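Local coordinates for protein mandelate racemase/muconate lactonizing enzyme (Polaromonas sp., PDB 2OG9) that belongs to the enolase superfamily of TIM-barrel enzymes and probably abstracts a proton alpha to a substrate carboxylate, as in mandelate racemase, at residues L138-Y152 against V322-H336. Sequence-based numbering, arbitrary orientation.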
loop_
_atom_site.group_PDB
_atom_site.type_symbol
_atom_site.label_atom_id
_atom_site.label_comp_id
_atom_site.label_asym_id
_atom_site.label_seq_id
_atom_site.Cartn_x
_atom_site.Cartn_y
_atom_site.Cartn_z
ATOM N N LEU A 138 34.210 25.162 6.993
ATOM C CA LEU A 138 33.160 24.551 6.190
ATOM C C LEU A 138 31.913 24.396 7.053
ATOM O O LEU A 138 30.799 24.629 6.593
ATOM C CB LEU A 138 33.602 23.180 5.669
ATOM C CG LEU A 138 32.539 22.393 4.885
ATOM C CD1 LEU A 138 32.062 23.217 3.689
ATOM C CD2 LEU A 138 33.118 21.072 4.424
ATOM N N ALA A 139 32.105 24.022 8.315
ATOM C CA ALA A 139 30.974 23.842 9.221
ATOM C C ALA A 139 30.151 25.117 9.384
ATOM O O ALA A 139 28.924 25.070 9.414
ATOM C CB ALA A 139 31.463 23.360 10.591
ATOM N N LYS A 140 30.826 26.260 9.497
ATOM C CA LYS A 140 30.125 27.521 9.666
ATOM C C LYS A 140 29.497 28.002 8.360
ATOM O O LYS A 140 28.476 28.688 8.381
ATOM C CB LYS A 140 31.071 28.586 10.235
ATOM C CG LYS A 140 31.470 28.329 11.695
ATOM C CD LYS A 140 30.274 28.471 12.647
ATOM C CE LYS A 140 30.658 28.103 14.087
ATOM N NZ LYS A 140 29.572 28.400 15.078
ATOM N N LEU A 141 30.094 27.651 7.226
ATOM C CA LEU A 141 29.520 28.059 5.948
ATOM C C LEU A 141 28.174 27.354 5.794
ATOM O O LEU A 141 27.173 27.958 5.411
ATOM C CB LEU A 141 30.434 27.669 4.786
ATOM C CG LEU A 141 29.842 27.877 3.386
ATOM C CD1 LEU A 141 29.637 29.358 3.120
ATOM C CD2 LEU A 141 30.782 27.275 2.346
ATOM N N LEU A 142 28.155 26.070 6.113
ATOM C CA LEU A 142 26.932 25.280 6.018
ATOM C C LEU A 142 25.970 25.656 7.135
ATOM O O LEU A 142 24.753 25.590 6.963
ATOM C CB LEU A 142 27.260 23.794 6.133
ATOM C CG LEU A 142 28.128 23.169 5.042
ATOM C CD1 LEU A 142 28.400 21.717 5.404
ATOM C CD2 LEU A 142 27.416 23.272 3.698
ATOM N N GLY A 143 26.532 26.061 8.273
ATOM C CA GLY A 143 25.736 26.409 9.435
ATOM C C GLY A 143 25.832 25.213 10.366
ATOM O O GLY A 143 25.462 24.108 9.979
ATOM N N SER A 144 26.329 25.404 11.583
ATOM C CA SER A 144 26.467 24.271 12.491
ATOM C C SER A 144 25.478 24.256 13.647
ATOM O O SER A 144 24.837 25.258 13.949
ATOM C CB SER A 144 27.895 24.207 13.044
ATOM O OG SER A 144 28.148 25.298 13.904
ATOM N N TYR A 145 25.358 23.095 14.282
ATOM C CA TYR A 145 24.473 22.910 15.425
ATOM C C TYR A 145 25.297 22.669 16.679
ATOM O O TYR A 145 24.774 22.706 17.798
ATOM C CB TYR A 145 23.567 21.702 15.193
ATOM C CG TYR A 145 22.374 21.990 14.323
ATOM C CD1 TYR A 145 21.191 22.473 14.875
ATOM C CD2 TYR A 145 22.421 21.775 12.944
ATOM C CE1 TYR A 145 20.079 22.730 14.080
ATOM C CE2 TYR A 145 21.312 22.033 12.141
ATOM C CZ TYR A 145 20.147 22.508 12.721
ATOM O OH TYR A 145 19.038 22.744 11.943
ATOM N N ARG A 146 26.589 22.420 16.487
ATOM C CA ARG A 146 27.483 22.137 17.605
ATOM C C ARG A 146 28.928 22.472 17.252
ATOM O O ARG A 146 29.307 22.479 16.079
ATOM C CB ARG A 146 27.372 20.649 17.972
ATOM C CG ARG A 146 27.722 19.687 16.821
ATOM C CD ARG A 146 27.248 18.257 17.118
ATOM N NE ARG A 146 25.790 18.195 17.235
ATOM C CZ ARG A 146 24.949 18.179 16.202
ATOM N NH1 ARG A 146 25.411 18.206 14.954
ATOM N NH2 ARG A 146 23.640 18.166 16.414
ATOM N N ASP A 147 29.740 22.738 18.269
ATOM C CA ASP A 147 31.141 23.065 18.032
ATOM C C ASP A 147 32.066 21.870 18.246
ATOM O O ASP A 147 33.277 21.979 18.090
ATOM C CB ASP A 147 31.560 24.244 18.912
ATOM C CG ASP A 147 30.786 25.509 18.582
ATOM O OD1 ASP A 147 30.586 25.786 17.378
ATOM O OD2 ASP A 147 30.379 26.229 19.520
ATOM N N SER A 148 31.487 20.726 18.595
ATOM C CA SER A 148 32.257 19.499 18.794
ATOM C C SER A 148 31.305 18.334 18.530
ATOM O O SER A 148 30.103 18.469 18.726
ATOM C CB SER A 148 32.819 19.424 20.219
ATOM O OG SER A 148 31.789 19.270 21.171
ATOM N N VAL A 149 31.850 17.201 18.096
ATOM C CA VAL A 149 31.050 16.027 17.751
ATOM C C VAL A 149 31.464 14.758 18.504
ATOM O O VAL A 149 32.655 14.485 18.664
ATOM C CB VAL A 149 31.160 15.753 16.228
ATOM C CG1 VAL A 149 30.339 14.530 15.849
ATOM C CG2 VAL A 149 30.685 16.978 15.443
ATOM N N ARG A 150 30.481 13.977 18.952
ATOM C CA ARG A 150 30.786 12.737 19.666
ATOM C C ARG A 150 31.691 11.893 18.776
ATOM O O ARG A 150 31.460 11.790 17.575
ATOM C CB ARG A 150 29.509 11.948 19.980
ATOM C CG ARG A 150 28.457 12.708 20.781
ATOM C CD ARG A 150 27.462 11.751 21.434
ATOM N NE ARG A 150 28.072 10.997 22.530
ATOM C CZ ARG A 150 27.400 10.198 23.359
ATOM N NH1 ARG A 150 26.090 10.038 23.221
ATOM N NH2 ARG A 150 28.035 9.569 24.343
ATOM N N CYS A 151 32.731 11.300 19.354
ATOM C CA CYS A 151 33.639 10.478 18.571
ATOM C C CYS A 151 33.882 9.130 19.234
ATOM O O CYS A 151 33.636 8.952 20.432
ATOM C CB CYS A 151 34.983 11.194 18.366
ATOM S SG CYS A 151 35.959 11.447 19.882
ATOM N N TYR A 152 34.376 8.187 18.438
ATOM C CA TYR A 152 34.669 6.842 18.903
ATOM C C TYR A 152 35.813 6.315 18.057
ATOM O O TYR A 152 36.126 6.884 17.008
ATOM C CB TYR A 152 33.442 5.948 18.716
ATOM C CG TYR A 152 33.033 5.755 17.265
ATOM C CD1 TYR A 152 33.444 4.636 16.546
ATOM C CD2 TYR A 152 32.242 6.700 16.614
ATOM C CE1 TYR A 152 33.077 4.457 15.209
ATOM C CE2 TYR A 152 31.868 6.533 15.275
ATOM C CZ TYR A 152 32.290 5.411 14.583
ATOM O OH TYR A 152 31.936 5.247 13.260
ATOM N N VAL A 322 33.838 15.780 10.069
ATOM C CA VAL A 322 33.613 16.512 11.309
ATOM C C VAL A 322 32.829 17.788 10.986
ATOM O O VAL A 322 31.978 18.228 11.770
ATOM C CB VAL A 322 34.949 16.873 12.025
ATOM C CG1 VAL A 322 35.822 17.753 11.145
ATOM C CG2 VAL A 322 34.645 17.572 13.333
ATOM N N HIS A 323 33.103 18.380 9.827
ATOM C CA HIS A 323 32.395 19.590 9.412
ATOM C C HIS A 323 30.958 19.273 9.018
ATOM O O HIS A 323 30.023 19.986 9.395
ATOM C CB HIS A 323 33.104 20.237 8.223
ATOM C CG HIS A 323 34.414 20.866 8.573
ATOM N ND1 HIS A 323 34.506 22.067 9.245
ATOM C CD2 HIS A 323 35.686 20.451 8.372
ATOM C CE1 HIS A 323 35.778 22.363 9.443
ATOM N NE2 HIS A 323 36.516 21.398 8.924
ATOM N N LEU A 324 30.785 18.207 8.240
ATOM C CA LEU A 324 29.461 17.810 7.787
ATOM C C LEU A 324 28.591 17.358 8.962
ATOM O O LEU A 324 27.412 17.702 9.035
ATOM C CB LEU A 324 29.587 16.705 6.731
ATOM C CG LEU A 324 30.335 17.154 5.466
ATOM C CD1 LEU A 324 30.581 15.979 4.528
ATOM C CD2 LEU A 324 29.526 18.234 4.758
ATOM N N ALA A 325 29.178 16.605 9.890
ATOM C CA ALA A 325 28.444 16.139 11.062
ATOM C C ALA A 325 28.000 17.312 11.933
ATOM O O ALA A 325 26.923 17.284 12.531
ATOM C CB ALA A 325 29.311 15.183 11.880
ATOM N N ALA A 326 28.827 18.348 12.008
ATOM C CA ALA A 326 28.492 19.513 12.818
ATOM C C ALA A 326 27.231 20.197 12.291
ATOM O O ALA A 326 26.497 20.832 13.046
ATOM C CB ALA A 326 29.657 20.501 12.817
ATOM N N ALA A 327 26.988 20.059 10.996
ATOM C CA ALA A 327 25.835 20.677 10.351
ATOM C C ALA A 327 24.536 19.866 10.407
ATOM O O ALA A 327 23.503 20.342 9.946
ATOM C CB ALA A 327 26.179 20.999 8.887
ATOM N N TYR A 328 24.575 18.658 10.965
ATOM C CA TYR A 328 23.365 17.826 11.050
ATOM C C TYR A 328 22.573 18.196 12.307
ATOM O O TYR A 328 23.147 18.351 13.382
ATOM C CB TYR A 328 23.747 16.342 11.087
ATOM C CG TYR A 328 22.607 15.398 10.754
ATOM C CD1 TYR A 328 22.088 15.330 9.458
ATOM C CD2 TYR A 328 22.053 14.570 11.730
ATOM C CE1 TYR A 328 21.038 14.456 9.142
ATOM C CE2 TYR A 328 21.005 13.696 11.425
ATOM C CZ TYR A 328 20.504 13.648 10.130
ATOM O OH TYR A 328 19.457 12.797 9.835
ATOM N N PRO A 329 21.241 18.330 12.190
ATOM C CA PRO A 329 20.354 18.693 13.306
ATOM C C PRO A 329 20.454 17.825 14.559
ATOM O O PRO A 329 20.454 18.344 15.675
ATOM C CB PRO A 329 18.960 18.628 12.677
ATOM C CG PRO A 329 19.222 18.925 11.220
ATOM C CD PRO A 329 20.463 18.121 10.954
ATOM N N ARG A 330 20.524 16.509 14.384
ATOM C CA ARG A 330 20.602 15.598 15.527
ATOM C C ARG A 330 22.028 15.147 15.826
ATOM O O ARG A 330 22.838 14.992 14.917
ATOM C CB ARG A 330 19.711 14.377 15.287
ATOM C CG ARG A 330 18.219 14.667 15.394
ATOM C CD ARG A 330 17.405 13.406 15.161
ATOM N NE ARG A 330 17.278 13.085 13.745
ATOM C CZ ARG A 330 16.496 13.748 12.899
ATOM N NH1 ARG A 330 15.769 14.769 13.328
ATOM N NH2 ARG A 330 16.432 13.387 11.624
ATOM N N GLU A 331 22.320 14.924 17.106
ATOM C CA GLU A 331 23.655 14.514 17.543
ATOM C C GLU A 331 24.239 13.319 16.796
ATOM O O GLU A 331 23.796 12.185 16.974
ATOM C CB GLU A 331 23.650 14.206 19.048
ATOM C CG GLU A 331 23.628 15.435 19.948
ATOM C CD GLU A 331 24.913 16.249 19.863
ATOM O OE1 GLU A 331 26.000 15.657 20.026
ATOM O OE2 GLU A 331 24.835 17.481 19.643
ATOM N N PRO A 332 25.252 13.562 15.951
ATOM C CA PRO A 332 25.885 12.484 15.191
ATOM C C PRO A 332 27.088 11.884 15.925
ATOM O O PRO A 332 27.435 12.305 17.034
ATOM C CB PRO A 332 26.302 13.184 13.905
ATOM C CG PRO A 332 26.750 14.525 14.420
ATOM C CD PRO A 332 25.682 14.884 15.448
ATOM N N TRP A 333 27.696 10.882 15.299
ATOM C CA TRP A 333 28.898 10.235 15.813
ATOM C C TRP A 333 29.888 10.223 14.652
ATOM O O TRP A 333 29.495 9.990 13.509
ATOM C CB TRP A 333 28.645 8.777 16.222
ATOM C CG TRP A 333 27.995 8.557 17.560
ATOM C CD1 TRP A 333 26.657 8.444 17.818
ATOM C CD2 TRP A 333 28.664 8.337 18.809
ATOM N NE1 TRP A 333 26.453 8.156 19.149
ATOM C CE2 TRP A 333 27.667 8.085 19.780
ATOM C CE3 TRP A 333 30.011 8.322 19.202
ATOM C CZ2 TRP A 333 27.974 7.821 21.123
ATOM C CZ3 TRP A 333 30.318 8.060 20.537
ATOM C CH2 TRP A 333 29.300 7.811 21.481
ATOM N N VAL A 334 31.160 10.484 14.933
ATOM C CA VAL A 334 32.198 10.457 13.908
ATOM C C VAL A 334 33.351 9.614 14.433
ATOM O O VAL A 334 33.714 9.722 15.612
ATOM C CB VAL A 334 32.722 11.881 13.579
ATOM C CG1 VAL A 334 33.929 11.781 12.658
ATOM C CG2 VAL A 334 31.628 12.702 12.910
ATOM N N GLU A 335 33.925 8.772 13.578
ATOM C CA GLU A 335 35.042 7.919 13.982
ATOM C C GLU A 335 36.362 8.665 13.942
ATOM O O GLU A 335 36.677 9.334 12.945
ATOM C CB GLU A 335 35.124 6.677 13.069
ATOM C CG GLU A 335 36.357 5.828 13.338
ATOM C CD GLU A 335 36.373 4.557 12.528
ATOM O OE1 GLU A 335 36.010 4.619 11.336
ATOM O OE2 GLU A 335 36.759 3.502 13.073
ATOM N N HIS A 336 37.098 8.587 15.045
ATOM C CA HIS A 336 38.399 9.215 15.113
ATOM C C HIS A 336 39.451 8.208 14.742
ATOM O O HIS A 336 39.820 7.350 15.557
ATOM C CB HIS A 336 38.747 9.728 16.521
ATOM C CG HIS A 336 40.161 10.199 16.650
ATOM N ND1 HIS A 336 41.236 9.337 16.680
ATOM C CD2 HIS A 336 40.671 11.447 16.764
ATOM C CE1 HIS A 336 42.347 10.036 16.819
ATOM N NE2 HIS A 336 42.032 11.318 16.873
HETATM O O HOH W 1 22.472 18.503 19.029
HETATM O O HOH W 2 27.751 14.782 18.201
HETATM O O HOH W 3 30.669 7.555 12.219
#
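Arg146 reaches the turn after helix 318-326 because its CG sits between the backbone N and the carbonyl carbon (chi1 59°) and the chain bends again at chi3, laying the guanidinium over Pro332 CD. Its NH1 and NH2 close end-on upon one atom, Tyr328 O, at 2.8 and 3.1 Å, in both the guanidinium and the carbonyl plane. NE meets Glu331 OE2 at 2.7 Å in a salt bridge; the oxygen is approached from above the carboxylate plane, and a water links it to NH2 as well. Glu331 OE1 turns to a second cation, Arg354. Nearby, Tyr145 N donates to Ala326 O, while Pro329 CA lies 3.7 Å from the centroid of the Tyr145 ring, a CH-pi contact over the face.

Along the helices, His323 ND1 accepts from Ala139 N, 3.2 Å away and tilted from the imidazole plane, and the ring's NE2 bonds to Leu363 O. Ala139 CB meets Ala326 CB where helix segments 138-142 and 322-326 run 28° apart. Val149 CG1 packs against both Pro332 CG and Val334 CG2.

Beyond it, strands 148-152 and 333-335 pair in parallel: Val334 N bonds to Arg150 O, Tyr152 N to Val334 O, and His336 N to Tyr152 O at 2.8 Å. On the face carrying Arg150, Trp333 and Tyr152, the Arg150 guanidinium lies over the indole, Arg150 CZ 3.3 Å from Trp333 CZ2 with planes 27° apart; Trp237 packs edge-to-face against both aromatic rings. The contact thus joins the segment following helix 114-133 to helix 318-326 and strand 333-335, within the enolase-type C-terminal region, and the buried arginine, binding the Tyr328 carbonyl with two nitrogens while its charge is probably balanced by Glu331, should hold the connecting turn rigid.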